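Long-range contacts in tailspike protein (PDB 3RIQ), which probably binds Salmonella lipopolysaccharide as the phage's receptor-binding tailspike and cleaves its O-antigen chain as an endorhamnosidase: residues E25-A30 / V48-K53; V54-C59 / K79-H84; N70-G75 / R149-N154. One frame throughout, in Å; residues are numbered along the deposited sequence.

Contact 1: residues E25-A30 / V48-K53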
loop_
_atom_site.group_PDB
_atom_site.type_symbol
_atom_site.label_atom_id
_atom_site.label_comp_id
_atom_site.label_asym_id
_atom_site.label_seq_id
_atom_site.Cartn_x
_atom_site.Cartn_y
_atom_site.Cartn_z
ATOM N N GLU A 25 22.506 -21.694 38.354
ATOM C CA GLU A 25 23.145 -23.026 38.349
ATOM C C GLU A 25 22.987 -23.716 36.990
ATOM O O GLU A 25 23.921 -24.339 36.476
ATOM C CB GLU A 25 22.539 -23.901 39.442
ATOM C CG GLU A 25 22.995 -23.549 40.851
ATOM C CD GLU A 25 22.074 -24.056 41.948
ATOM O OE1 GLU A 25 20.965 -24.546 41.646
ATOM O OE2 GLU A 25 22.459 -23.933 43.125
ATOM N N ALA A 26 21.810 -23.569 36.383
ATOM C CA ALA A 26 21.552 -24.149 35.060
ATOM C C ALA A 26 22.424 -23.464 33.980
ATOM O O ALA A 26 23.026 -24.142 33.141
ATOM C CB ALA A 26 20.054 -24.045 34.720
ATOM N N ALA A 27 22.519 -22.129 34.041
ATOM C CA ALA A 27 23.331 -21.376 33.091
ATOM C C ALA A 27 24.803 -21.754 33.196
ATOM O O ALA A 27 25.474 -21.886 32.160
ATOM C CB ALA A 27 23.184 -19.895 33.346
ATOM N N THR A 28 25.309 -21.899 34.435
ATOM C CA THR A 28 26.698 -22.324 34.655
ATOM C C THR A 28 26.977 -23.681 34.009
ATOM O O THR A 28 28.044 -23.866 33.354
ATOM C CB THR A 28 27.013 -22.329 36.163
ATOM O OG1 THR A 28 26.973 -20.977 36.627
ATOM C CG2 THR A 28 28.422 -22.871 36.456
ATOM N N ALA A 29 26.040 -24.618 34.148
ATOM C CA ALA A 29 26.221 -25.972 33.620
ATOM C C ALA A 29 26.099 -26.008 32.088
ATOM O O ALA A 29 26.655 -26.894 31.456
ATOM C CB ALA A 29 25.185 -26.892 34.230
ATOM N N ALA A 30 25.359 -25.057 31.509
ATOM C CA ALA A 30 25.045 -25.085 30.074
ATOM C C ALA A 30 26.259 -24.958 29.179
ATOM O O ALA A 30 27.223 -24.275 29.507
ATOM C CB ALA A 30 24.014 -23.959 29.751
ATOM N N VAL A 48 21.476 -13.531 36.263
ATOM C CA VAL A 48 21.983 -14.765 35.650
ATOM C C VAL A 48 23.143 -14.376 34.752
ATOM O O VAL A 48 22.976 -13.548 33.823
ATOM C CB VAL A 48 20.909 -15.511 34.829
ATOM C CG1 VAL A 48 21.475 -16.827 34.276
ATOM C CG2 VAL A 48 19.696 -15.791 35.720
ATOM N N ASP A 49 24.312 -14.951 35.053
ATOM C CA ASP A 49 25.528 -14.712 34.285
ATOM C C ASP A 49 25.742 -15.898 33.339
ATOM O O ASP A 49 25.975 -17.019 33.798
ATOM C CB ASP A 49 26.718 -14.606 35.274
ATOM C CG ASP A 49 28.083 -14.469 34.590
ATOM O OD1 ASP A 49 28.206 -14.392 33.365
ATOM O OD2 ASP A 49 29.094 -14.411 35.350
ATOM N N PHE A 50 25.628 -15.646 32.029
ATOM C CA PHE A 50 25.727 -16.713 31.013
ATOM C C PHE A 50 27.137 -16.951 30.506
ATOM O O PHE A 50 27.344 -17.744 29.574
ATOM C CB PHE A 50 24.749 -16.391 29.836
ATOM C CG PHE A 50 23.293 -16.552 30.216
ATOM C CD1 PHE A 50 22.705 -17.824 30.288
ATOM C CD2 PHE A 50 22.513 -15.422 30.526
ATOM C CE1 PHE A 50 21.360 -17.954 30.614
ATOM C CE2 PHE A 50 21.168 -15.554 30.881
ATOM C CZ PHE A 50 20.588 -16.798 30.904
ATOM N N GLY A 51 28.105 -16.230 31.066
ATOM C CA GLY A 51 29.522 -16.503 30.834
ATOM C C GLY A 51 30.011 -16.322 29.402
ATOM O O GLY A 51 31.019 -16.918 29.015
ATOM N N GLY A 52 29.311 -15.496 28.620
ATOM C CA GLY A 52 29.653 -15.267 27.227
ATOM C C GLY A 52 29.284 -16.399 26.313
ATOM O O GLY A 52 29.651 -16.384 25.146
ATOM N N LYS A 53 28.562 -17.389 26.829
ATOM C CA LYS A 53 28.257 -18.579 26.018
ATOM C C LYS A 53 27.198 -18.283 24.960
ATOM O O LYS A 53 26.275 -17.468 25.169
ATOM C CB LYS A 53 27.796 -19.699 26.958
ATOM C CG LYS A 53 28.985 -20.164 27.830
ATOM C CD LYS A 53 28.712 -21.363 28.704
ATOM C CE LYS A 53 27.862 -21.005 29.827
ATOM N NZ LYS A 53 28.002 -21.938 31.023
#

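Contact 2: residues V54-C59 / K79-H84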
loop_
_atom_site.group_PDB
_atom_site.type_symbol
_atom_site.label_atom_id
_atom_site.label_comp_id
_atom_site.label_asym_id
_atom_site.label_seq_id
_atom_site.Cartn_x
_atom_site.Cartn_y
_atom_site.Cartn_z
ATOM N N VAL A 54 27.327 -18.965 23.830
ATOM C CA VAL A 54 26.395 -18.843 22.700
ATOM C C VAL A 54 25.321 -19.917 22.888
ATOM O O VAL A 54 25.490 -21.084 22.467
ATOM C CB VAL A 54 27.118 -18.940 21.328
ATOM C CG1 VAL A 54 26.123 -18.653 20.212
ATOM C CG2 VAL A 54 28.315 -17.985 21.287
ATOM N N LEU A 55 24.241 -19.537 23.568
ATOM C CA LEU A 55 23.251 -20.529 24.000
ATOM C C LEU A 55 21.984 -20.516 23.198
ATOM O O LEU A 55 21.579 -19.484 22.662
ATOM C CB LEU A 55 22.913 -20.325 25.487
ATOM C CG LEU A 55 24.087 -20.498 26.459
ATOM C CD1 LEU A 55 23.636 -20.183 27.870
ATOM C CD2 LEU A 55 24.728 -21.919 26.385
ATOM N N THR A 56 21.373 -21.693 23.089
ATOM C CA THR A 56 19.988 -21.809 22.654
ATOM C C THR A 56 19.160 -21.981 23.905
ATOM O O THR A 56 19.303 -22.997 24.596
ATOM C CB THR A 56 19.844 -23.046 21.763
ATOM O OG1 THR A 56 20.784 -22.961 20.684
ATOM C CG2 THR A 56 18.413 -23.146 21.200
ATOM N N ILE A 57 18.342 -20.981 24.252
ATOM C CA ILE A 57 17.533 -21.052 25.490
ATOM C C ILE A 57 16.104 -21.419 25.080
ATOM O O ILE A 57 15.355 -20.576 24.535
ATOM C CB ILE A 57 17.590 -19.746 26.310
ATOM C CG1 ILE A 57 19.047 -19.448 26.665
ATOM C CG2 ILE A 57 16.716 -19.887 27.571
ATOM C CD1 ILE A 57 19.297 -18.172 27.418
ATOM N N GLU A 58 15.761 -22.691 25.259
ATOM C CA GLU A 58 14.503 -23.230 24.740
ATOM C C GLU A 58 13.471 -23.178 25.851
ATOM O O GLU A 58 13.595 -23.906 26.839
ATOM C CB GLU A 58 14.722 -24.689 24.281
ATOM C CG GLU A 58 13.453 -25.349 23.760
ATOM C CD GLU A 58 13.218 -25.084 22.306
ATOM O OE1 GLU A 58 14.093 -25.429 21.508
ATOM O OE2 GLU A 58 12.156 -24.564 21.955
ATOM N N CYS A 59 12.470 -22.302 25.747
ATOM C CA CYS A 59 11.535 -22.121 26.879
ATOM C C CYS A 59 10.260 -22.926 26.694
ATOM O O CYS A 59 9.537 -22.782 25.673
ATOM C CB CYS A 59 11.192 -20.654 27.066
ATOM S SG CYS A 59 12.673 -19.630 27.327
ATOM N N LYS A 79 20.101 -17.487 20.912
ATOM C CA LYS A 79 18.691 -17.402 20.566
ATOM C C LYS A 79 17.845 -17.779 21.768
ATOM O O LYS A 79 18.201 -18.732 22.483
ATOM C CB LYS A 79 18.354 -18.321 19.378
ATOM C CG LYS A 79 16.932 -18.161 18.832
ATOM C CD LYS A 79 16.704 -19.094 17.635
ATOM C CE LYS A 79 17.418 -18.573 16.369
ATOM N NZ LYS A 79 17.388 -19.572 15.214
ATOM N N VAL A 80 16.749 -17.051 21.989
ATOM C CA VAL A 80 15.851 -17.300 23.112
ATOM C C VAL A 80 14.477 -17.618 22.529
ATOM O O VAL A 80 13.854 -16.781 21.819
ATOM C CB VAL A 80 15.806 -16.071 24.076
ATOM C CG1 VAL A 80 14.944 -16.385 25.308
ATOM C CG2 VAL A 80 17.231 -15.682 24.520
ATOM N N ILE A 81 14.018 -18.843 22.775
ATOM C CA ILE A 81 12.868 -19.402 22.047
ATOM C C ILE A 81 11.643 -19.474 22.954
ATOM O O ILE A 81 11.634 -20.177 23.979
ATOM C CB ILE A 81 13.210 -20.816 21.526
ATOM C CG1 ILE A 81 14.499 -20.753 20.681
ATOM C CG2 ILE A 81 12.056 -21.405 20.730
ATOM C CD1 ILE A 81 14.972 -22.103 20.190
ATOM N N SER A 82 10.632 -18.700 22.581
ATOM C CA SER A 82 9.340 -18.644 23.275
ATOM C C SER A 82 9.402 -18.406 24.786
ATOM O O SER A 82 8.693 -19.049 25.529
ATOM C CB SER A 82 8.537 -19.903 23.023
ATOM O OG SER A 82 8.367 -20.127 21.626
ATOM N N PRO A 83 10.160 -17.419 25.241
ATOM C CA PRO A 83 10.076 -17.119 26.664
ATOM C C PRO A 83 8.735 -16.500 27.017
ATOM O O PRO A 83 8.032 -15.991 26.150
ATOM C CB PRO A 83 11.169 -16.066 26.844
ATOM C CG PRO A 83 11.220 -15.371 25.501
ATOM C CD PRO A 83 11.009 -16.449 24.517
ATOM N N HIS A 84 8.399 -16.577 28.300
ATOM C CA HIS A 84 7.147 -16.016 28.817
ATOM C C HIS A 84 7.375 -15.372 30.182
ATOM O O HIS A 84 7.693 -16.066 31.132
ATOM C CB HIS A 84 6.083 -17.118 28.933
ATOM C CG HIS A 84 4.703 -16.612 29.241
ATOM N ND1 HIS A 84 3.592 -17.058 28.557
ATOM C CD2 HIS A 84 4.241 -15.734 30.172
ATOM C CE1 HIS A 84 2.511 -16.461 29.046
ATOM N NE2 HIS A 84 2.876 -15.671 30.039
#

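Contact 3: residues N70-G75 / R149-N154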
loop_
_atom_site.group_PDB
_atom_site.type_symbol
_atom_site.label_atom_id
_atom_site.label_comp_id
_atom_site.label_asym_id
_atom_site.label_seq_id
_atom_site.Cartn_x
_atom_site.Cartn_y
_atom_site.Cartn_z
ATOM N N ASN A 70 17.504 -10.148 35.627
ATOM C CA ASN A 70 18.634 -9.676 34.768
ATOM C C ASN A 70 19.363 -10.828 34.110
ATOM O O ASN A 70 19.759 -11.808 34.780
ATOM C CB ASN A 70 19.653 -8.899 35.622
ATOM C CG ASN A 70 19.052 -7.702 36.301
ATOM O OD1 ASN A 70 18.737 -7.718 37.514
ATOM N ND2 ASN A 70 18.907 -6.641 35.550
ATOM N N TRP A 71 19.562 -10.720 32.797
ATOM C CA TRP A 71 20.360 -11.678 32.034
ATOM C C TRP A 71 21.609 -10.980 31.532
ATOM O O TRP A 71 21.541 -10.052 30.692
ATOM C CB TRP A 71 19.551 -12.243 30.874
ATOM C CG TRP A 71 18.564 -13.324 31.269
ATOM C CD1 TRP A 71 18.157 -13.696 32.550
ATOM C CD2 TRP A 71 17.873 -14.178 30.367
ATOM N NE1 TRP A 71 17.253 -14.746 32.457
ATOM C CE2 TRP A 71 17.061 -15.051 31.135
ATOM C CE3 TRP A 71 17.851 -14.290 28.953
ATOM C CZ2 TRP A 71 16.201 -16.020 30.531
ATOM C CZ3 TRP A 71 17.029 -15.248 28.371
ATOM C CH2 TRP A 71 16.209 -16.108 29.161
ATOM N N ASN A 72 22.755 -11.447 32.033
ATOM C CA ASN A 72 24.056 -10.782 31.802
ATOM C C ASN A 72 24.996 -11.714 31.055
ATOM O O ASN A 72 24.905 -12.932 31.185
ATOM C CB ASN A 72 24.684 -10.414 33.151
ATOM C CG ASN A 72 23.791 -9.524 33.966
ATOM O OD1 ASN A 72 23.686 -9.651 35.198
ATOM N ND2 ASN A 72 23.173 -8.592 33.310
ATOM N N ASN A 73 25.882 -11.137 30.262
ATOM C CA ASN A 73 26.895 -11.886 29.510
ATOM C C ASN A 73 26.338 -12.992 28.620
ATOM O O ASN A 73 26.942 -14.039 28.471
ATOM C CB ASN A 73 27.962 -12.454 30.465
ATOM C CG ASN A 73 28.607 -11.366 31.288
ATOM O OD1 ASN A 73 28.997 -10.324 30.758
ATOM N ND2 ASN A 73 28.768 -11.611 32.572
ATOM N N LEU A 74 25.215 -12.735 27.978
ATOM C CA LEU A 74 24.707 -13.705 27.034
ATOM C C LEU A 74 25.497 -13.551 25.765
ATOM O O LEU A 74 25.640 -12.430 25.273
ATOM C CB LEU A 74 23.195 -13.437 26.782
ATOM C CG LEU A 74 22.472 -14.455 25.904
ATOM C CD1 LEU A 74 22.622 -15.877 26.506
ATOM C CD2 LEU A 74 20.951 -14.087 25.762
ATOM N N GLY A 75 26.039 -14.643 25.231
ATOM C CA GLY A 75 26.972 -14.557 24.100
ATOM C C GLY A 75 26.310 -14.121 22.799
ATOM O O GLY A 75 25.184 -14.507 22.517
ATOM N N ARG A 149 15.329 -8.154 31.873
ATOM C CA ARG A 149 16.280 -7.130 31.457
ATOM C C ARG A 149 17.523 -7.832 30.939
ATOM O O ARG A 149 18.253 -8.486 31.717
ATOM C CB ARG A 149 16.625 -6.204 32.618
ATOM C CG ARG A 149 17.465 -4.991 32.190
ATOM C CD ARG A 149 17.801 -4.082 33.347
ATOM N NE ARG A 149 18.040 -2.725 32.840
ATOM C CZ ARG A 149 18.136 -1.650 33.615
ATOM N NH1 ARG A 149 18.120 -1.793 34.949
ATOM N NH2 ARG A 149 18.270 -0.439 33.066
ATOM N N VAL A 150 17.758 -7.717 29.630
ATOM C CA VAL A 150 18.939 -8.304 28.977
ATOM C C VAL A 150 19.965 -7.175 28.867
ATOM O O VAL A 150 19.691 -6.162 28.208
ATOM C CB VAL A 150 18.575 -8.880 27.605
ATOM C CG1 VAL A 150 19.818 -9.323 26.846
ATOM C CG2 VAL A 150 17.572 -10.016 27.747
ATOM N N ASN A 151 21.115 -7.333 29.534
ATOM C CA ASN A 151 22.094 -6.251 29.612
ATOM C C ASN A 151 23.305 -6.481 28.719
ATOM O O ASN A 151 23.932 -7.553 28.768
ATOM C CB ASN A 151 22.575 -6.144 31.063
ATOM C CG ASN A 151 21.443 -5.792 32.053
ATOM O OD1 ASN A 151 21.202 -6.503 33.070
ATOM N ND2 ASN A 151 20.770 -4.721 31.777
ATOM N N SER A 152 23.639 -5.473 27.919
ATOM C CA SER A 152 24.866 -5.433 27.113
ATOM C C SER A 152 25.069 -6.727 26.327
ATOM O O SER A 152 26.109 -7.378 26.446
ATOM C CB SER A 152 26.074 -5.135 28.004
ATOM O OG SER A 152 25.935 -3.828 28.523
ATOM N N ALA A 153 24.060 -7.098 25.540
ATOM C CA ALA A 153 24.168 -8.230 24.621
ATOM C C ALA A 153 24.057 -7.738 23.187
ATOM O O ALA A 153 23.318 -6.770 22.923
ATOM C CB ALA A 153 23.080 -9.282 24.937
ATOM N N ASN A 154 24.784 -8.400 22.279
ATOM C CA ASN A 154 24.757 -8.063 20.863
ATOM C C ASN A 154 24.312 -9.271 20.088
ATOM O O ASN A 154 24.711 -10.406 20.400
ATOM C CB ASN A 154 26.132 -7.611 20.364
ATOM C CG ASN A 154 26.544 -6.245 20.877
ATOM O OD1 ASN A 154 25.730 -5.348 21.092
ATOM N ND2 ASN A 154 27.849 -6.083 21.064
HETATM O O HOH W 1 18.380 -4.180 36.520
HETATM O O HOH W 2 23.341 -10.359 28.358
HETATM O O HOH W 3 26.170 -8.308 30.106
HETATM O O HOH W 4 26.502 -10.458 23.339
HETATM O O HOH W 5 26.628 -10.164 26.765
#

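Contact 1: residues E25-A30 / V48-K53
The Phe50 ring meets Ala27 CB obliquely through CD1, at 3.7 Å, while Val48 CG1 lies over one face of the same ring, 3.5 Å above its plane and offset toward the rim. Trp71, on the neighbouring strand 67-72, packs against Phe50 edge-to-face. The methyl of Ala27 thus sits between two residues of 48-53, since its CB also approaches Val48 CG1 to 3.6 Å. That branch stands anti to the backbone N of Val48 (chi1 -177°), which brings it to both the helix methyl and the ring.

The polar half of the contact belongs to Lys53. Its chain is bent at chi3 (-73°) and ends at the C-terminal end of the helix, where Lys53 NZ donates to Ala27 O at 2.8 Å in the carbonyl plane and to Ala30 O at 2.9 Å, somewhat tilted from that plane. The positive charge thus lies beside carbonyls at the negative end of the helix dipole, which probably favours the protonated lysine. A type I' turn from Phe50 to Lys53, with both glycines at positive phi, carries the lysine back toward the helix. Before it, Asp49 OD1 accepts from Gly51 N, forming an Asx turn, and also takes a bond from Asn73. Such an apolar helix face laid over the first turns of a parallel strand stack is consistent with the helical N-terminal cap common in right-handed parallel beta-helices.

Contact 2: residues V54-C59 / K79-H84
Ile57 and Val80 lie on the buried side of two paired strands, Ile57 CD1 approaching Val80 CG2 to 4.3 Å, in the interior of the right-handed parallel beta-helix. Trp71 packs against both residues there, and Phe50 touches Ile57. Strand 79-87 is interrupted at Ser82, which has positive phi, and Pro83 comes up to Cys59, whose SG lies 3.9 Å from Pro83 CB and also borders Val80. Strands 56-59 and 79-81 run parallel in successive turns, their axes 7° apart, with Ile57 opposite Val80 in register. The backbone ladder alternates in the usual parallel way: Ile57 N donates to Lys79 O, and Ile57 O receives Ile81 N at 2.8 Å, so both polar backbone atoms of this buried residue are bonded to the next turn. Lys79 N to Leu55 O and Cys59 N to Ile81 O complete it at the two ends.

On the other face, Thr56, Glu58 and Ile81 meet. Thr56 OG1 takes the position beside the backbone N (chi1 -55°), which turns CG2 to Ile81 CD1, 3.7 Å from Thr56 CG2. This face looks toward the trimer partners: Lys60 of the second subunit bonds to Thr56 OG1 and Val54 O, and Ile81 packs on Lys79 of the third subunit. The Glu58 chain, bent at chi2 (86°), lays its carboxylate against Ile81, with Glu58 OE2 3.4 Å from Ile81 CG2.

Contact 3: residues N70-G75 / R149-N154
Trp71 and Val150 pair where the contact is tight: Trp71 N donates to Arg149 O at 2.8 Å, and Asn151 N returns a nearly straight bond to Trp71 O. On the buried face of these parallel strands, Trp71 CB lies 4.3 Å from Val150 CG2, which meets the indole obliquely. On the other face, amides link the two neighbouring coils. Asn72 and Asn151 share nearly the same first torsion (chi1 -58° and -62°, CG beside the backbone N), which sets their amides side by side with planes 24° apart. Asn72 ND2 reaches a lone pair of Asn151 OD1 at 2.9 Å, in the carbonyl plane, though the bond is bent at the hydrogen. Asn70 ND2, from two residues earlier on the same strand as Asn72, adds only a weak bond to Asn151 OD1, at 3.4 Å.

The looser side is bridged by water. Past Asn72 the backbones diverge, and one water joins Trp71 O and Asn151 O to Leu74 N, while another accepts from Asn73 N and donates to Asn151 O at 2.7 Å. Beside the Asn70-Arg149 pair, a further water lies in plane at the guanidinium edge, accepting from Arg149 NH1 and from Asn70 ND2. The extended arginine continues to Thr171 and to a salt bridge with Glu194. Strand 67-72 thus sits between strand 46-49, through Val48, and strand 146-151, which in turn neighbours strand 166-171.

In the fold
From the N terminus, the chain runs through helix 23-29 and strands 33-36 and 40-41 before contact 1 closes the first loop, bringing 48-53 back to the helix. Contact 2 opens directly afterwards, at Val54, and closes one turn later, with strand 79-87 stacked on strand 56-59. Contact 3 starts inside that interval but closes only at 149-154, after 73 intervening residues, which include strand 79-87 and helices 107-112 and 137-140, so contacts 2 and 3 cross whereas contact 1 precedes both in series. All three share one interior: Leu55 packs on Phe50 and Ala30 of contact 1, and Val80 on Leu74 of contact 3, tying the helical cap to the first parallel turns.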